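A novel designed pore protein (Synthetic construct, PDB 6TMS) probably forms a pore, as a designed helical hairpin that assembles with five other chains. Local coordinates at residues Glu14-Leu19 with Ser57-Ala62; Tyr20-Lys25 with Ser50-Ala55. All coordinates share one frame; numbering follows the deposited sequence.

Contact 1 (Glu14-Leu19 with Ser57-Ala62)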
ATOM      1  N   GLU F  14      -5.460   6.578 -18.880  1.00 40.93           N
ATOM      2  CA  GLU F  14      -4.850   7.810 -18.397  1.00 41.55           C
ATOM      3  C   GLU F  14      -3.883   7.529 -17.263  1.00 40.48           C
ATOM      4  O   GLU F  14      -2.801   8.147 -17.149  1.00 44.48           O
ATOM      5  CB  GLU F  14      -6.011   8.707 -17.962  1.00 38.68           C
ATOM      6  CG  GLU F  14      -5.759   9.813 -16.953  1.00 36.44           C
ATOM      7  CD  GLU F  14      -6.039   9.427 -15.493  1.00 37.42           C
ATOM      8  OE1 GLU F  14      -6.910   8.568 -15.208  1.00 36.56           O
ATOM      9  OE2 GLU F  14      -5.401  10.046 -14.616  1.00 36.43           O
ATOM     10  N   ALA F  15      -4.231   6.514 -16.488  1.00 39.85           N
ATOM     11  CA  ALA F  15      -3.389   6.052 -15.404  1.00 36.10           C
ATOM     12  C   ALA F  15      -2.113   5.434 -15.937  1.00 37.07           C
ATOM     13  O   ALA F  15      -1.010   5.750 -15.469  1.00 40.99           O
ATOM     14  CB  ALA F  15      -4.179   5.026 -14.600  1.00 35.32           C
ATOM     15  N   GLU F  16      -2.248   4.583 -16.957  1.00 37.74           N
ATOM     16  CA  GLU F  16      -1.073   4.016 -17.602  1.00 40.00           C
ATOM     17  C   GLU F  16      -0.158   5.123 -18.074  1.00 38.97           C
ATOM     18  O   GLU F  16       1.076   5.076 -17.872  1.00 46.76           O
ATOM     19  CB  GLU F  16      -1.505   3.132 -18.773  1.00 38.59           C
ATOM     20  CG  GLU F  16      -1.822   1.690 -18.421  1.00 37.48           C
ATOM     21  CD  GLU F  16      -2.219   0.862 -19.641  1.00 41.94           C
ATOM     22  OE1 GLU F  16      -3.248   1.224 -20.251  1.00 35.82           O
ATOM     23  OE2 GLU F  16      -1.537  -0.139 -19.983  1.00 42.55           O
ATOM     24  N   LYS F  17      -0.762   6.173 -18.627  1.00 40.61           N
ATOM     25  CA  LYS F  17       0.034   7.225 -19.232  1.00 43.48           C
ATOM     26  C   LYS F  17       0.861   7.937 -18.144  1.00 42.93           C
ATOM     27  O   LYS F  17       2.066   8.205 -18.330  1.00 41.96           O
ATOM     28  CB  LYS F  17      -0.944   8.078 -20.090  1.00 84.76           C
ATOM     29  CG  LYS F  17      -0.529   9.398 -20.768  1.00 64.84           C
ATOM     30  CD  LYS F  17      -1.194  10.612 -20.189  1.00 42.99           C
ATOM     31  CE  LYS F  17      -0.165  11.518 -19.598  1.00 40.58           C
ATOM     32  NZ  LYS F  17      -0.734  12.212 -18.438  1.00 37.85           N
ATOM     33  N   LYS F  18       0.307   8.108 -16.940  1.00 42.71           N
ATOM     34  CA  LYS F  18       1.155   8.671 -15.878  1.00 42.37           C
ATOM     35  C   LYS F  18       2.131   7.684 -15.208  1.00 49.39           C
ATOM     36  O   LYS F  18       3.173   8.124 -14.712  1.00 43.39           O
ATOM     37  CB  LYS F  18       0.301   9.345 -14.825  1.00 36.97           C
ATOM     38  CG  LYS F  18      -0.819  10.070 -15.479  1.00 37.11           C
ATOM     39  CD  LYS F  18      -1.612  10.986 -14.584  1.00 30.75           C
ATOM     40  CE  LYS F  18      -2.589  10.300 -13.662  1.00 30.76           C
ATOM     41  NZ  LYS F  18      -3.387  11.349 -12.951  1.00 29.00           N
ATOM     42  N   LEU F  19       1.802   6.392 -15.069  1.00 40.69           N
ATOM     43  CA  LEU F  19       2.755   5.468 -14.442  1.00 41.81           C
ATOM     44  C   LEU F  19       4.055   5.509 -15.200  1.00 42.17           C
ATOM     45  O   LEU F  19       5.154   5.451 -14.631  1.00 41.32           O
ATOM     46  CB  LEU F  19       2.236   4.027 -14.463  1.00 37.91           C
ATOM     47  CG  LEU F  19       3.167   2.968 -13.843  1.00 34.21           C
ATOM     48  CD1 LEU F  19       3.276   3.194 -12.340  1.00 28.61           C
ATOM     49  CD2 LEU F  19       2.731   1.551 -14.132  1.00 30.72           C
ATOM     50  N   SER F  57       1.828  -2.920 -10.716  1.00 22.46           N
ATOM     51  CA  SER F  57       1.051  -4.132 -10.527  1.00 21.95           C
ATOM     52  C   SER F  57      -0.407  -3.830 -10.274  1.00 21.82           C
ATOM     53  O   SER F  57      -1.282  -4.608 -10.652  1.00 22.04           O
ATOM     54  CB  SER F  57       1.608  -4.911  -9.357  1.00 22.27           C
ATOM     55  OG  SER F  57       2.878  -5.433  -9.653  1.00 22.94           O
ATOM     56  N   LEU F  58      -0.679  -2.799  -9.498  1.00 20.85           N
ATOM     57  CA  LEU F  58      -2.062  -2.461  -9.225  1.00 20.59           C
ATOM     58  C   LEU F  58      -2.753  -1.998 -10.478  1.00 18.20           C
ATOM     59  O   LEU F  58      -3.907  -2.345 -10.736  1.00 22.73           O
ATOM     60  CB  LEU F  58      -2.099  -1.397  -8.147  1.00 20.05           C
ATOM     61  CG  LEU F  58      -2.060  -2.010  -6.748  1.00 16.51           C
ATOM     62  CD1 LEU F  58      -2.232  -0.933  -5.802  1.00 19.73           C
ATOM     63  CD2 LEU F  58      -3.172  -3.047  -6.479  1.00 18.22           C
ATOM     64  N   LEU F  59      -2.023  -1.321 -11.326  1.00 21.78           N
ATOM     65  CA  LEU F  59      -2.596  -0.958 -12.592  1.00 20.44           C
ATOM     66  C   LEU F  59      -2.914  -2.203 -13.387  1.00 21.54           C
ATOM     67  O   LEU F  59      -3.959  -2.290 -14.032  1.00 21.08           O
ATOM     68  CB  LEU F  59      -1.598  -0.089 -13.320  1.00 21.70           C
ATOM     69  CG  LEU F  59      -1.950   1.023 -14.287  1.00 24.23           C
ATOM     70  CD1 LEU F  59      -0.616   1.572 -14.809  1.00 27.67           C
ATOM     71  CD2 LEU F  59      -2.796   0.526 -15.434  1.00 26.00           C
ATOM     72  N   ILE F  60      -2.024  -3.188 -13.356  1.00 21.49           N
ATOM     73  CA  ILE F  60      -2.325  -4.395 -14.104  1.00 21.77           C
ATOM     74  C   ILE F  60      -3.514  -5.106 -13.490  1.00 22.77           C
ATOM     75  O   ILE F  60      -4.325  -5.699 -14.200  1.00 21.85           O
ATOM     76  CB  ILE F  60      -1.068  -5.277 -14.217  1.00 23.75           C
ATOM     77  CG1 ILE F  60      -0.131  -4.828 -15.360  1.00 38.31           C
ATOM     78  CG2 ILE F  60      -1.430  -6.711 -14.492  1.00 26.70           C
ATOM     79  CD1 ILE F  60       0.160  -3.341 -15.501  1.00 25.16           C
ATOM     80  N   ILE F  61      -3.666  -5.063 -12.179  1.00 19.82           N
ATOM     81  CA  ILE F  61      -4.841  -5.695 -11.612  1.00 19.97           C
ATOM     82  C   ILE F  61      -6.089  -4.961 -12.046  1.00 20.24           C
ATOM     83  O   ILE F  61      -7.120  -5.572 -12.318  1.00 23.16           O
ATOM     84  CB  ILE F  61      -4.699  -5.756 -10.087  1.00 19.10           C
ATOM     85  CG1 ILE F  61      -3.670  -6.831  -9.727  1.00 21.32           C
ATOM     86  CG2 ILE F  61      -6.045  -5.988  -9.417  1.00 20.35           C
ATOM     87  CD1 ILE F  61      -2.937  -6.613  -8.437  1.00 21.54           C
ATOM     88  N   ALA F  62      -6.028  -3.652 -12.152  1.00 20.92           N
ATOM     89  CA  ALA F  62      -7.225  -2.981 -12.610  1.00 22.23           C
ATOM     90  C   ALA F  62      -7.511  -3.342 -14.060  1.00 22.26           C
ATOM     91  O   ALA F  62      -8.649  -3.659 -14.421  1.00 30.26           O
ATOM     92  CB  ALA F  62      -7.081  -1.484 -12.403  1.00 23.01           C
TER
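L59 reaches across from helix 39-68 and meets helix 2-32 with both of its methyl groups, CD1 touching L19 as well as E16 and CD2 resting on E16. CD1 lies 3.4 Å from CD2 of L19 and also sits near the backbone of E16, 3.7 Å from its CA, with the carbonyl oxygen of A15 a little farther off. CD2 touches the aliphatic part of E16, 3.4 Å from CG. The E16 side chain runs at about a right angle to that of L59. Its CG lies beside its own backbone N and opposite the carbonyl carbon (chi1 -87°), which brings it against L59 CD2, and the extended remainder of the chain takes the carboxylate past that methyl. The E16 side chain also touches I63. In L19, CG anti to the backbone N (chi1 179°) heads toward helix 39-68, and the second torsion then sets CD2 against L59 CD1. The two helices are the arms of an antiparallel helical hairpin, with local axes 10.7 Å apart at an angle of 163°. Cutting L59 back to an alanine is likely to leave L19 CD2 and E16 CG without their apolar partner and open a gap between the arms. On another side of helix 2-32, K18 NZ pairs with E14 OE2 at 2.9 Å, in a salt bridge whose hydrogen bond is weak, and K18 makes a second salt bridge to an acidic residue of a neighbouring subunit.

Contact 2 (Tyr20-Lys25 with Ser50-Ala55)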
ATOM      1  N   TYR F  20       3.912   5.510 -16.505  1.00 42.57           N
ATOM      2  CA  TYR F  20       5.034   5.466 -17.402  1.00 40.69           C
ATOM      3  C   TYR F  20       5.823   6.770 -17.325  1.00 42.73           C
ATOM      4  O   TYR F  20       7.073   6.772 -17.369  1.00 40.38           O
ATOM      5  CB  TYR F  20       4.392   5.191 -18.755  1.00 42.15           C
ATOM      6  CG  TYR F  20       3.585   3.882 -18.758  1.00 40.93           C
ATOM      7  CD1 TYR F  20       3.613   3.020 -17.677  1.00 37.71           C
ATOM      8  CD2 TYR F  20       2.870   3.477 -19.870  1.00 42.69           C
ATOM      9  CE1 TYR F  20       2.929   1.830 -17.692  1.00 36.74           C
ATOM     10  CE2 TYR F  20       2.190   2.270 -19.891  1.00 44.61           C
ATOM     11  CZ  TYR F  20       2.228   1.457 -18.803  1.00 37.84           C
ATOM     12  OH  TYR F  20       1.555   0.264 -18.834  1.00 36.21           O
ATOM     13  N   LYS F  21       5.072   7.855 -17.067  1.00 48.40           N
ATOM     14  CA  LYS F  21       5.611   9.198 -16.849  1.00 45.81           C
ATOM     15  C   LYS F  21       6.499   9.228 -15.607  1.00 37.95           C
ATOM     16  O   LYS F  21       7.653   9.693 -15.627  1.00 36.22           O
ATOM     17  CB  LYS F  21       4.358  10.118 -16.731  1.00 49.05           C
ATOM     18  CG  LYS F  21       4.330  11.512 -16.022  1.00 60.50           C
ATOM     19  CD  LYS F  21       3.068  11.706 -15.142  1.00 39.72           C
ATOM     20  CE  LYS F  21       3.419  11.520 -13.695  1.00 34.89           C
ATOM     21  NZ  LYS F  21       2.465  12.168 -12.792  1.00 31.11           N
ATOM     22  N   LEU F  22       6.013   8.640 -14.545  1.00 46.28           N
ATOM     23  CA  LEU F  22       6.790   8.644 -13.333  1.00 41.02           C
ATOM     24  C   LEU F  22       7.871   7.587 -13.362  1.00 35.09           C
ATOM     25  O   LEU F  22       8.813   7.652 -12.581  1.00 45.28           O
ATOM     26  CB  LEU F  22       5.861   8.499 -12.147  1.00 41.96           C
ATOM     27  CG  LEU F  22       6.423   9.407 -11.055  1.00 33.30           C
ATOM     28  CD1 LEU F  22       6.243  10.887 -11.461  1.00 30.78           C
ATOM     29  CD2 LEU F  22       5.850   9.118  -9.678  1.00 29.49           C
ATOM     30  N   GLU F  23       7.717   6.570 -14.177  1.00 39.01           N
ATOM     31  CA  GLU F  23       8.790   5.619 -14.288  1.00 36.30           C
ATOM     32  C   GLU F  23       9.975   6.261 -14.982  1.00 36.54           C
ATOM     33  O   GLU F  23      11.100   6.136 -14.503  1.00 36.03           O
ATOM     34  CB  GLU F  23       8.228   4.363 -14.934  1.00 33.92           C
ATOM     35  CG  GLU F  23       7.820   3.506 -13.759  1.00 30.61           C
ATOM     36  CD  GLU F  23       6.930   2.354 -14.014  1.00 29.65           C
ATOM     37  OE1 GLU F  23       6.521   2.079 -15.148  1.00 28.85           O
ATOM     38  OE2 GLU F  23       6.567   1.753 -12.997  1.00 27.06           O
ATOM     39  N   ASP F  24       9.713   7.139 -15.955  1.00 40.74           N
ATOM     40  CA  ASP F  24      10.802   7.882 -16.580  1.00 39.59           C
ATOM     41  C   ASP F  24      11.415   8.864 -15.576  1.00 39.69           C
ATOM     42  O   ASP F  24      12.647   8.961 -15.434  1.00 38.19           O
ATOM     43  CB  ASP F  24      10.260   8.650 -17.815  1.00 41.55           C
ATOM     44  CG  ASP F  24       9.783   7.717 -18.989  1.00 46.96           C
ATOM     45  OD1 ASP F  24      10.050   6.503 -18.939  1.00 41.65           O
ATOM     46  OD2 ASP F  24       9.223   8.210 -20.010  1.00 42.43           O
ATOM     47  N   LYS F  25      10.548   9.510 -14.789  1.00 42.06           N
ATOM     48  CA  LYS F  25      10.998  10.483 -13.803  1.00 40.66           C
ATOM     49  C   LYS F  25      11.794   9.815 -12.682  1.00 38.21           C
ATOM     50  O   LYS F  25      12.859  10.305 -12.301  1.00 39.22           O
ATOM     51  CB  LYS F  25       9.776  11.220 -13.257  1.00 39.32           C
ATOM     52  CG  LYS F  25      10.004  12.629 -12.719  1.00 35.74           C
ATOM     53  CD  LYS F  25       8.773  12.993 -11.895  1.00 33.33           C
ATOM     54  CE  LYS F  25       8.785  14.365 -11.279  1.00 32.20           C
ATOM     55  NZ  LYS F  25       7.437  14.963 -11.407  1.00 32.99           N
ATOM     56  N   SER F  50      10.038   0.705  -5.051  1.00 22.81           N
ATOM     57  CA  SER F  50       9.132  -0.341  -4.621  1.00 23.12           C
ATOM     58  C   SER F  50       7.693   0.102  -4.860  1.00 20.28           C
ATOM     59  O   SER F  50       6.858  -0.659  -5.369  1.00 23.36           O
ATOM     60  CB  SER F  50       9.430  -0.634  -3.152  1.00 21.72           C
ATOM     61  OG  SER F  50       8.730  -1.765  -2.681  1.00 19.01           O
ATOM     62  N   LEU F  51       7.444   1.386  -4.629  1.00 21.92           N
ATOM     63  CA  LEU F  51       6.129   1.975  -4.801  1.00 19.06           C
ATOM     64  C   LEU F  51       5.775   2.075  -6.264  1.00 20.84           C
ATOM     65  O   LEU F  51       4.620   1.908  -6.666  1.00 21.08           O
ATOM     66  CB  LEU F  51       6.129   3.378  -4.210  1.00 20.73           C
ATOM     67  CG  LEU F  51       5.745   3.568  -2.751  1.00 20.26           C
ATOM     68  CD1 LEU F  51       5.792   5.023  -2.387  1.00 20.40           C
ATOM     69  CD2 LEU F  51       4.369   3.042  -2.520  1.00 20.03           C
ATOM     70  N   MET F  52       6.770   2.345  -7.072  1.00 21.25           N
ATOM     71  CA  MET F  52       6.574   2.375  -8.498  1.00 25.04           C
ATOM     72  C   MET F  52       6.183   0.996  -8.991  1.00 24.99           C
ATOM     73  O   MET F  52       5.335   0.842  -9.882  1.00 25.54           O
ATOM     74  CB  MET F  52       7.895   2.833  -9.093  1.00 24.84           C
ATOM     75  CG  MET F  52       7.893   4.016 -10.032  1.00 24.66           C
ATOM     76  SD  MET F  52       7.430   5.625  -9.411  1.00 26.19           S
ATOM     77  CE  MET F  52       5.975   5.721 -10.447  1.00 28.82           C
ATOM     78  N   LEU F  53       6.752  -0.028  -8.372  1.00 22.88           N
ATOM     79  CA  LEU F  53       6.423  -1.379  -8.787  1.00 25.34           C
ATOM     80  C   LEU F  53       5.006  -1.757  -8.366  1.00 23.08           C
ATOM     81  O   LEU F  53       4.261  -2.371  -9.144  1.00 24.80           O
ATOM     82  CB  LEU F  53       7.466  -2.331  -8.204  1.00 49.70           C
ATOM     83  CG  LEU F  53       7.989  -3.523  -9.025  1.00 30.37           C
ATOM     84  CD1 LEU F  53       7.067  -4.700  -8.841  1.00 27.01           C
ATOM     85  CD2 LEU F  53       8.152  -3.229 -10.505  1.00 29.93           C
ATOM     86  N   ILE F  54       4.589  -1.368  -7.162  1.00 22.14           N
ATOM     87  CA  ILE F  54       3.219  -1.707  -6.817  1.00 23.99           C
ATOM     88  C   ILE F  54       2.266  -0.890  -7.669  1.00 20.62           C
ATOM     89  O   ILE F  54       1.178  -1.356  -7.995  1.00 21.55           O
ATOM     90  CB  ILE F  54       2.927  -1.611  -5.293  1.00 22.02           C
ATOM     91  CG1 ILE F  54       1.450  -1.320  -5.003  1.00 25.04           C
ATOM     92  CG2 ILE F  54       3.797  -0.594  -4.520  1.00 21.19           C
ATOM     93  CD1 ILE F  54       0.675  -2.490  -4.472  1.00 21.41           C
ATOM     94  N   ALA F  55       2.605   0.334  -8.032  1.00 23.69           N
ATOM     95  CA  ALA F  55       1.654   1.025  -8.882  1.00 23.06           C
ATOM     96  C   ALA F  55       1.526   0.296 -10.209  1.00 25.05           C
ATOM     97  O   ALA F  55       0.418   0.077 -10.706  1.00 19.83           O
ATOM     98  CB  ALA F  55       2.062   2.478  -9.068  1.00 22.96           C
TER
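M52 reaches across from helix 39-68 to L22 and E23 and meets them with different parts of its side chain. The thioether end belongs to L22: the side chains cross at about a right angle, with the CE methyl of M52 against L22 CB at 3.3 Å and L22 CD2 at 3.5 Å. The sulfur follows less closely, SD lying 3.8 Å from the same L22 CD2. M52 bends to get there. Its chi2 of 65° and chi3 of -116° fold the end of the chain so that CE closes on the base of L22 instead of running straight out from helix 39-68. Nearer the root of the methionine, E23 passes in the opposite direction, its CG 3.8 Å from M52 CG. Extended beyond CG (chi2 165°), the glutamate carries its carboxylate toward helix 39-68, where OE2 comes 3.5 Å from the backbone O of M52. Here one long residue of the hairpin's 39-68 arm fits against two successive residues of its 2-32 arm, and M52 also reaches T26, one turn on from L22. A polar side chain of a neighbouring subunit packs on M52, and an acidic one on L22. The E23 OE2 and M52 O atoms are both acceptors, so their closeness is not a bond, and E56 OE1 brings a second carboxylate near the first. The attraction between the segments is therefore apolar, carried by M52, while the glutamate lends its CG methylene, and the two nearby acceptors would probably disfavour its ionised form and may raise its proton affinity.

In the fold
Contacts 1 and 2 join the same two helices, 2-32 and 39-68, one after the other along a single hairpin interface, their centres 10 Å apart. Contact 2 is the nearer to the connecting loop. L19 links them, its CD1 packing 3.6 Å from A55 CB. Both are largely buried, and each pairs a leucine of helix 2-32 with one large apolar residue of helix 39-68, flanked by a partly exposed glutamate. Contact 1 relies on a branched leucine and contact 2 on a bent methionine. Their acids differ too: E16 meets L59 through CG, whereas E23 also brings OE2 near M52 O and the carboxylate of E56. Neighbouring subunits pack on helix 39-68 at both levels, with polar side chains, on A62 and on M52, as well as apolar ones.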